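Local coordinates for protein DynE8 (Micromonospora chersina, PDB 4AMM) that is an iterative polyketide synthase of dynemicin enediyne biosynthesis, here its acyltransferase domain, which probably transfers acyl building units, at residues A14-L19 with L89-G94; L180-W185 with R303-T308; G202-A207 with A286-R291; V245-A248 with E253-R256. All blocks are in the same frame, centred on the assembly; numbering follows the deposited sequence.

Contact 1: residues A14-L19 with L89-G94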
# COMPACT_ATOMS: atom_id res chain seq x y z
N ALA A 14 22.71 24.32 0.03
CA ALA A 14 24.05 24.51 0.57
C ALA A 14 24.19 24.21 2.04
O ALA A 14 25.13 23.56 2.47
CB ALA A 14 24.50 26.01 0.30
N ALA A 15 23.23 24.66 2.84
CA ALA A 15 23.25 24.47 4.26
C ALA A 15 23.02 22.97 4.58
O ALA A 15 23.57 22.46 5.56
CB ALA A 15 22.16 25.36 4.95
N LEU A 16 22.16 22.32 3.76
CA LEU A 16 21.94 20.87 4.02
C LEU A 16 23.20 20.11 3.70
O LEU A 16 23.55 19.21 4.48
CB LEU A 16 20.75 20.40 3.19
CG LEU A 16 20.35 18.90 3.44
CD1 LEU A 16 20.02 18.69 4.95
CD2 LEU A 16 19.28 18.53 2.44
N THR A 17 23.90 20.48 2.62
CA THR A 17 25.21 19.80 2.34
C THR A 17 26.16 19.90 3.57
O THR A 17 26.76 18.93 4.04
CB THR A 17 25.89 20.42 1.13
OG1 THR A 17 25.16 20.11 -0.06
CG2 THR A 17 27.35 19.86 0.94
N GLY A 18 26.28 21.08 4.13
CA GLY A 18 27.12 21.27 5.31
C GLY A 18 26.72 20.44 6.51
O GLY A 18 27.55 19.72 7.12
N LEU A 19 25.40 20.41 6.82
CA LEU A 19 24.92 19.60 7.89
C LEU A 19 25.15 18.09 7.68
O LEU A 19 25.61 17.38 8.58
CB LEU A 19 23.44 19.90 8.08
CG LEU A 19 22.77 19.02 9.12
CD1 LEU A 19 23.40 19.13 10.47
CD2 LEU A 19 21.26 19.38 9.18
N LEU A 89 15.57 5.80 1.66
CA LEU A 89 16.39 6.99 1.62
C LEU A 89 15.67 8.02 0.85
O LEU A 89 15.25 7.79 -0.28
CB LEU A 89 17.75 6.70 0.90
CG LEU A 89 18.48 7.99 0.57
CD1 LEU A 89 18.80 8.81 1.84
CD2 LEU A 89 19.77 7.57 -0.19
N PHE A 90 15.45 9.22 1.47
CA PHE A 90 14.64 10.23 0.85
C PHE A 90 15.25 11.60 1.09
O PHE A 90 15.63 11.92 2.23
CB PHE A 90 13.22 10.22 1.37
CG PHE A 90 12.56 8.88 1.31
CD1 PHE A 90 11.85 8.47 0.13
CD2 PHE A 90 12.64 8.02 2.35
CE1 PHE A 90 11.26 7.23 0.09
CE2 PHE A 90 12.05 6.82 2.31
CZ PHE A 90 11.39 6.44 1.14
N LEU A 91 15.42 12.38 0.01
CA LEU A 91 16.04 13.74 0.09
C LEU A 91 15.23 14.63 -0.78
O LEU A 91 15.04 14.34 -1.98
CB LEU A 91 17.49 13.64 -0.39
CG LEU A 91 18.28 14.93 -0.57
CD1 LEU A 91 17.77 16.00 -1.55
CD2 LEU A 91 18.67 15.60 0.62
N VAL A 92 14.79 15.77 -0.21
CA VAL A 92 13.95 16.67 -0.99
C VAL A 92 14.35 18.08 -0.66
O VAL A 92 14.30 18.45 0.52
CB VAL A 92 12.45 16.45 -0.66
CG1 VAL A 92 11.59 17.37 -1.41
CG2 VAL A 92 12.01 15.03 -1.01
N VAL A 93 14.77 18.83 -1.70
CA VAL A 93 15.00 20.28 -1.57
C VAL A 93 13.90 20.96 -2.41
O VAL A 93 13.65 20.57 -3.53
CB VAL A 93 16.40 20.63 -2.14
CG1 VAL A 93 16.63 22.17 -2.08
CG2 VAL A 93 17.46 19.92 -1.40
N GLY A 94 13.19 21.92 -1.84
CA GLY A 94 12.12 22.56 -2.59
C GLY A 94 10.77 21.84 -2.52
O GLY A 94 9.93 22.09 -3.36
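L16 and L91 meet methyl to methyl: L16 CD2 lies 3.5 Å from L91 CD2, tight for two carbons and the closest approach in a small, apolar contact between a helix and a strand. The two side chains run past one another in opposite directions, and one branch of each, CD2, does the touching. A second, looser neighbour extends the patch, with L16 CD2 4.5 Å from V93 CG2. Both leucines carry CG anti to the backbone N (chi1 -176° for L16), which carries each chain out from its own backbone toward the other; the nearest pair of CA atoms, those of L16 and V93, is still 8.9 Å apart. Helix 13-27 thus packs on one face of the antiparallel sheet formed by strands 4-10, 52-58, 89-92 and 81-84, an alpha/beta module consistent with the linker that precedes the acyltransferase core in polyketide synthases. L91 is steadied in that sheet by backbone hydrogen bonding to L82, whose side chain it also touches. Two residues on, V93 touches L75 of helix 61-76, and T17 of the first helix rests on L72 and L75, so the two helices share this face. The opposite face is reached by F90, which packs on A383, A384 and A387 of helix 376-387. At the N-terminal turn of helix 13-27, T17 OG1 is hydrogen-bonded to A13 O, and A15 N to D12 OD1.

Contact 2: residues L180-W185 with R303-T308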
# COMPACT_ATOMS: atom_id res chain seq x y z
N LEU A 180 -12.52 0.15 2.36
CA LEU A 180 -13.13 0.40 3.70
C LEU A 180 -12.23 1.25 4.59
O LEU A 180 -12.72 2.24 5.20
CB LEU A 180 -13.48 -0.87 4.49
CG LEU A 180 -14.74 -1.58 4.02
CD1 LEU A 180 -14.64 -2.12 2.57
CD2 LEU A 180 -14.98 -2.73 5.01
N ALA A 181 -10.94 0.99 4.60
CA ALA A 181 -10.00 1.75 5.42
C ALA A 181 -9.84 3.12 4.77
O ALA A 181 -9.73 4.14 5.55
CB ALA A 181 -8.67 1.03 5.50
N ALA A 182 -9.78 3.25 3.45
CA ALA A 182 -9.66 4.55 2.80
C ALA A 182 -10.87 5.41 3.19
O ALA A 182 -10.67 6.64 3.46
CB ALA A 182 -9.50 4.42 1.29
N LEU A 183 -12.06 4.86 3.15
CA LEU A 183 -13.27 5.64 3.52
C LEU A 183 -13.18 6.03 4.96
O LEU A 183 -13.61 7.15 5.30
CB LEU A 183 -14.50 4.75 3.27
CG LEU A 183 -14.83 4.65 1.79
CD1 LEU A 183 -15.88 3.60 1.49
CD2 LEU A 183 -15.36 6.00 1.17
N SER A 184 -12.66 5.21 5.86
CA SER A 184 -12.55 5.55 7.29
C SER A 184 -11.57 6.71 7.43
O SER A 184 -11.84 7.73 8.11
CB SER A 184 -12.15 4.36 8.17
OG SER A 184 -12.28 4.72 9.54
N TRP A 185 -10.43 6.61 6.76
CA TRP A 185 -9.47 7.72 6.77
C TRP A 185 -10.09 9.01 6.29
O TRP A 185 -9.77 10.11 6.85
CB TRP A 185 -8.25 7.33 5.86
CG TRP A 185 -7.29 8.51 5.55
CD1 TRP A 185 -6.29 8.99 6.36
CD2 TRP A 185 -7.37 9.34 4.39
NE1 TRP A 185 -5.75 10.15 5.77
CE2 TRP A 185 -6.33 10.33 4.55
CE3 TRP A 185 -8.12 9.32 3.20
CZ2 TRP A 185 -6.10 11.30 3.62
CZ3 TRP A 185 -7.82 10.30 2.23
CH2 TRP A 185 -6.82 11.26 2.46
N ARG A 303 -12.13 13.87 2.55
CA ARG A 303 -10.79 13.89 1.92
C ARG A 303 -10.92 13.05 0.60
O ARG A 303 -11.85 12.20 0.51
CB ARG A 303 -9.74 13.28 2.84
CG ARG A 303 -9.81 13.77 4.29
CD ARG A 303 -8.61 13.26 5.03
NE ARG A 303 -8.60 13.51 6.46
CZ ARG A 303 -7.49 13.67 7.20
NH1 ARG A 303 -6.27 13.67 6.65
NH2 ARG A 303 -7.60 13.89 8.51
N PRO A 304 -10.06 13.27 -0.40
CA PRO A 304 -10.23 12.61 -1.70
C PRO A 304 -9.92 11.09 -1.61
O PRO A 304 -8.89 10.70 -1.07
CB PRO A 304 -9.21 13.29 -2.59
CG PRO A 304 -9.16 14.68 -1.90
CD PRO A 304 -9.05 14.38 -0.52
N VAL A 305 -10.84 10.33 -2.16
CA VAL A 305 -10.69 8.85 -2.29
C VAL A 305 -10.84 8.47 -3.75
O VAL A 305 -11.87 8.77 -4.34
CB VAL A 305 -11.73 8.16 -1.44
CG1 VAL A 305 -11.52 6.59 -1.60
CG2 VAL A 305 -11.54 8.47 0.02
N ALA A 306 -9.81 7.87 -4.38
CA ALA A 306 -9.90 7.36 -5.74
C ALA A 306 -10.42 5.92 -5.61
O ALA A 306 -9.73 5.10 -5.01
CB ALA A 306 -8.51 7.37 -6.38
N SER A 307 -11.62 5.66 -6.07
CA SER A 307 -12.28 4.37 -5.85
C SER A 307 -11.73 3.34 -6.84
O SER A 307 -11.67 3.52 -8.03
CB SER A 307 -13.74 4.56 -6.11
OG SER A 307 -14.44 3.28 -5.96
N THR A 308 -11.45 2.17 -6.26
CA THR A 308 -11.17 0.96 -7.07
C THR A 308 -12.44 0.19 -7.40
O THR A 308 -12.38 -0.88 -8.02
CB THR A 308 -10.15 0.01 -6.42
OG1 THR A 308 -10.65 -0.57 -5.22
CG2 THR A 308 -8.83 0.75 -6.20
O HOH W 1 -11.05 12.61 7.78
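W185 receives R303 over one face of its indole, at the place where helix 178-185 covers the short, weakly bonded edge strand 305-306 of the parallel sheet in the acyltransferase core. This helix starts at the last glycine of a GxSxG sequence consistent with a nucleophile elbow, and A182 touches that turn.

The main interaction is CH-pi: R303 CD stands 3.7 Å from the centroid of the six-membered ring of W185, 19° off its normal. R303 CB broadens the cover, 3.6 Å from W185 CH2. The arginine chain, extended from CG to NE, crosses the indole at about a right angle, and its guanidinium plane is turned 56° from the ring, so methylenes rather than a flat cationic stack do the covering. W185 is aimed here by CG standing anti to its backbone N (chi1 168°). With a leucine here, the methylenes of R303 would probably lose the flat surface they lie on and the arginine chain would be freer to swing.

Other apolar contact is lighter, A182 CB meeting V305 CG1 at 4.1 Å. Among polar groups, P304 O sits in the indole plane at its edge, 3.5 Å from W185 CZ3. Further along, E179 binds both S307 OG and T308 N. One water joins the segments: it donates to W185 O at 3.0 Å and accepts from R303 NE at 2.9 Å.

Contact 3: residues G202-A207 with A286-R291; sequences GEAMSA and AEALRR
Two helices of the acyltransferase domain, 191-206 near its C-terminal end and 283-294 in mid-course, come together here through alanines, a compact instance of close helix-helix packing by small side chains. A204 CB and A288 CB face each other methyl to methyl at 3.8 Å. With nothing larger between them, the backbones approach until the CA atoms of A204 and A288 are 6.0 Å apart. The same A204 methyl comes within 4.3 Å of L289 N, so it also lies near the backbone of the neighbouring helix. L289 borders the contact from beside it, packing onto L197 and R201 of the first helix and onto L327 of helix 319-328, which M205 touches too.

The end of helix 191-206 is secured from within. S206 OG donates to E203 O over 2.8 Å, with a C=O...OG angle of 126° and a tilt of 26° from the carbonyl plane. S206 N binds the same E203 O at 3.3 Å, from the same face of that plane, so hydroxyl and amide of one residue grip one carbonyl. The serine's chi1 of 73° folds the hydroxyl back for this. Nearer solvent, R291 lays one guanidinium face over A288 CA, while E203 OE1 and R291 NH2, opposite in charge, remain 6.9 Å apart and form no salt bridge. Its neighbour R290 forms a salt bridge with E321 of helix 319-328. Alanine against alanine at the point of nearest approach, bordered by a larger leucine, is a familiar way for two helices to pack closely.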
# COMPACT_ATOMS: atom_id res chain seq x y z
N GLY A 202 -15.95 -10.13 5.76
CA GLY A 202 -15.19 -11.36 5.69
C GLY A 202 -16.05 -12.56 5.98
O GLY A 202 -15.91 -13.60 5.28
N GLU A 203 -16.99 -12.45 6.90
CA GLU A 203 -17.93 -13.61 7.14
C GLU A 203 -18.75 -13.86 5.85
O GLU A 203 -18.84 -15.03 5.39
CB GLU A 203 -18.80 -13.29 8.34
CG GLU A 203 -19.89 -14.37 8.64
CD GLU A 203 -20.92 -13.95 9.73
OE1 GLU A 203 -21.81 -13.12 9.47
OE2 GLU A 203 -20.81 -14.45 10.88
N ALA A 204 -19.26 -12.79 5.22
CA ALA A 204 -20.16 -13.00 4.00
C ALA A 204 -19.30 -13.64 2.88
O ALA A 204 -19.71 -14.60 2.22
CB ALA A 204 -20.76 -11.68 3.54
N MET A 205 -18.10 -13.13 2.67
CA MET A 205 -17.28 -13.56 1.55
C MET A 205 -16.67 -14.94 1.76
O MET A 205 -16.24 -15.56 0.79
CB MET A 205 -16.15 -12.58 1.28
CG MET A 205 -16.73 -11.23 0.74
SD MET A 205 -15.57 -9.95 0.42
CE MET A 205 -14.71 -10.67 -0.96
N SER A 206 -16.62 -15.45 2.99
CA SER A 206 -16.06 -16.79 3.26
C SER A 206 -17.04 -17.92 2.90
O SER A 206 -16.60 -18.99 2.70
CB SER A 206 -15.71 -16.90 4.75
OG SER A 206 -16.86 -17.02 5.56
N ALA A 207 -18.32 -17.63 2.74
CA ALA A 207 -19.32 -18.65 2.30
C ALA A 207 -18.87 -19.29 1.00
O ALA A 207 -18.32 -18.60 0.12
CB ALA A 207 -20.67 -17.99 2.13
N ALA A 286 -22.56 -10.39 -1.59
CA ALA A 286 -22.91 -8.98 -1.70
C ALA A 286 -24.23 -8.67 -1.06
O ALA A 286 -24.42 -7.59 -0.49
CB ALA A 286 -22.89 -8.58 -3.21
N GLU A 287 -25.20 -9.59 -1.16
CA GLU A 287 -26.48 -9.39 -0.47
C GLU A 287 -26.37 -9.38 1.03
O GLU A 287 -27.04 -8.59 1.74
CB GLU A 287 -27.45 -10.49 -0.97
CG GLU A 287 -28.92 -10.35 -0.40
CD GLU A 287 -29.90 -11.49 -0.87
OE1 GLU A 287 -29.46 -12.62 -1.19
OE2 GLU A 287 -31.14 -11.22 -0.89
N ALA A 288 -25.56 -10.25 1.58
CA ALA A 288 -25.36 -10.25 3.00
C ALA A 288 -24.61 -8.96 3.45
O ALA A 288 -24.97 -8.26 4.45
CB ALA A 288 -24.55 -11.51 3.46
N LEU A 289 -23.61 -8.53 2.69
CA LEU A 289 -22.93 -7.29 2.98
C LEU A 289 -23.90 -6.14 2.93
O LEU A 289 -23.77 -5.21 3.78
CB LEU A 289 -21.78 -7.10 2.00
CG LEU A 289 -20.92 -5.90 2.30
CD1 LEU A 289 -20.26 -6.02 3.67
CD2 LEU A 289 -19.93 -5.69 1.22
N ARG A 290 -24.86 -6.16 1.99
CA ARG A 290 -25.81 -5.04 1.97
C ARG A 290 -26.51 -4.90 3.32
O ARG A 290 -26.74 -3.76 3.79
CB ARG A 290 -26.85 -5.29 0.90
CG ARG A 290 -27.86 -4.11 0.77
CD ARG A 290 -28.88 -4.36 -0.32
NE ARG A 290 -28.36 -4.14 -1.67
CZ ARG A 290 -28.30 -2.95 -2.27
NH1 ARG A 290 -28.69 -1.86 -1.60
NH2 ARG A 290 -27.81 -2.86 -3.50
N ARG A 291 -26.86 -6.00 3.93
CA ARG A 291 -27.56 -5.88 5.24
C ARG A 291 -26.69 -5.20 6.27
O ARG A 291 -27.19 -4.33 7.05
CB ARG A 291 -28.00 -7.23 5.76
CG ARG A 291 -28.96 -7.93 4.78
CD ARG A 291 -29.66 -9.16 5.43
NE ARG A 291 -28.67 -10.20 5.82
CZ ARG A 291 -28.29 -11.24 5.07
NH1 ARG A 291 -28.77 -11.40 3.85
NH2 ARG A 291 -27.38 -12.09 5.55

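Contact 4: residues V245-A248 with E253-R256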
# COMPACT_ATOMS: atom_id res chain seq x y z
N VAL A 245 -3.09 -8.69 -14.57
CA VAL A 245 -4.60 -8.67 -14.53
C VAL A 245 -4.98 -10.05 -14.01
O VAL A 245 -4.44 -11.12 -14.48
CB VAL A 245 -5.14 -8.43 -15.86
CG1 VAL A 245 -6.72 -8.50 -15.81
CG2 VAL A 245 -4.76 -7.01 -16.32
N VAL A 246 -5.90 -10.12 -13.08
CA VAL A 246 -6.36 -11.38 -12.47
C VAL A 246 -7.74 -11.64 -13.04
O VAL A 246 -8.61 -10.72 -13.01
CB VAL A 246 -6.37 -11.33 -10.99
CG1 VAL A 246 -6.82 -12.67 -10.35
CG2 VAL A 246 -4.99 -10.94 -10.43
N VAL A 247 -8.03 -12.81 -13.51
CA VAL A 247 -9.36 -13.30 -13.92
C VAL A 247 -9.90 -14.30 -12.94
O VAL A 247 -9.14 -14.85 -12.10
CB VAL A 247 -9.42 -13.87 -15.35
CG1 VAL A 247 -8.97 -12.79 -16.36
CG2 VAL A 247 -8.57 -15.15 -15.48
N ALA A 248 -11.21 -14.45 -12.93
CA ALA A 248 -11.91 -15.30 -11.93
C ALA A 248 -13.05 -16.01 -12.60
O ALA A 248 -13.66 -15.56 -13.55
CB ALA A 248 -12.39 -14.48 -10.77
N GLU A 253 -13.94 -22.72 -16.21
CA GLU A 253 -13.70 -21.49 -16.92
C GLU A 253 -12.26 -21.07 -16.89
O GLU A 253 -11.73 -20.61 -17.87
CB GLU A 253 -14.60 -20.39 -16.27
CG GLU A 253 -16.12 -20.62 -16.56
CD GLU A 253 -17.11 -19.79 -15.75
OE1 GLU A 253 -16.78 -19.20 -14.70
OE2 GLU A 253 -18.30 -19.78 -16.16
N LEU A 254 -11.69 -21.18 -15.70
CA LEU A 254 -10.25 -20.87 -15.53
C LEU A 254 -9.37 -21.79 -16.38
O LEU A 254 -8.39 -21.33 -16.97
CB LEU A 254 -9.84 -20.88 -14.07
CG LEU A 254 -10.58 -19.83 -13.21
CD1 LEU A 254 -10.10 -20.05 -11.84
CD2 LEU A 254 -10.26 -18.43 -13.69
N ASP A 255 -9.78 -23.06 -16.48
CA ASP A 255 -8.99 -23.96 -17.35
C ASP A 255 -9.01 -23.55 -18.82
O ASP A 255 -7.99 -23.65 -19.51
CB ASP A 255 -9.59 -25.37 -17.21
CG ASP A 255 -9.20 -26.09 -15.90
OD1 ASP A 255 -8.31 -25.65 -15.12
OD2 ASP A 255 -9.84 -27.15 -15.69
N ARG A 256 -10.12 -22.97 -19.31
CA ARG A 256 -10.20 -22.42 -20.67
C ARG A 256 -9.21 -21.28 -20.84
O ARG A 256 -8.56 -21.14 -21.90
CB ARG A 256 -11.65 -22.01 -21.10
CG ARG A 256 -12.65 -23.19 -21.00
CD ARG A 256 -14.05 -22.65 -21.13
NE ARG A 256 -15.01 -23.71 -20.89
CZ ARG A 256 -16.10 -23.62 -20.20
NH1 ARG A 256 -16.46 -22.46 -19.65
NH2 ARG A 256 -16.85 -24.72 -19.98
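E253 OE1, beside the place where L254 meets V247 and A248, accepts a hydrogen bond from T250 N and so ties the first turn of helix 251-264 to the end of strand 244-250. Between the segments themselves the contact is apolar, and one branch of L254 makes it. L254 CD2 comes 3.9 Å from A248 C and 4.0 Å from A248 CA, lying against the strand backbone. The same methyl reaches V247 CG2 at 4.1 Å, the two side chains sliding past each other in opposite directions. L254 has CG anti to its carbonyl carbon (chi1 -61°), which carries its end toward the strand although the side chain sets out across it.

A248 offers only its main chain to the leucine: its CB points away and packs on A237, A276 and S279. V247 lies on the helix side, where it also touches L216 and L218. Strand and helix, which follow each other without a break, belong to a subdomain in which four strands, ordered 268-270, 213-218, 244-250 and 235-241, run antiparallel, consistent with the ferredoxin-like small subdomain of acyltransferases.

The strand's polar backbone is engaged with its sheet neighbours, V247 bonding to L216 and A248 to V235. No hydrogen bond spans the two segments, which implies that helix and strand are held together here by the buried fit of L254 and by the direct connection of the chain.

The four contacts are spread widely over the chain. Contact 1, in the antiparallel alpha/beta module, lies farthest out, its centre about 51 Å from that of contact 3 and about 49 Å from that of contact 4, on the opposite side of the chain's centre from both. Contact 2 lies nearest the middle and adjoins the probable nucleophile elbow. Its segments enclose contact 3 in the sequence, which in turn encloses contact 4. Contacts 2 and 3 come within about 6 Å at their nearest atoms; helices 178-185 and 191-206 follow each other in the chain, as do helix 283-294 and strand 305-306. Contact 4, in what is probably the ferredoxin-like subdomain, stays about 11 Å from contact 3 at the nearest atoms.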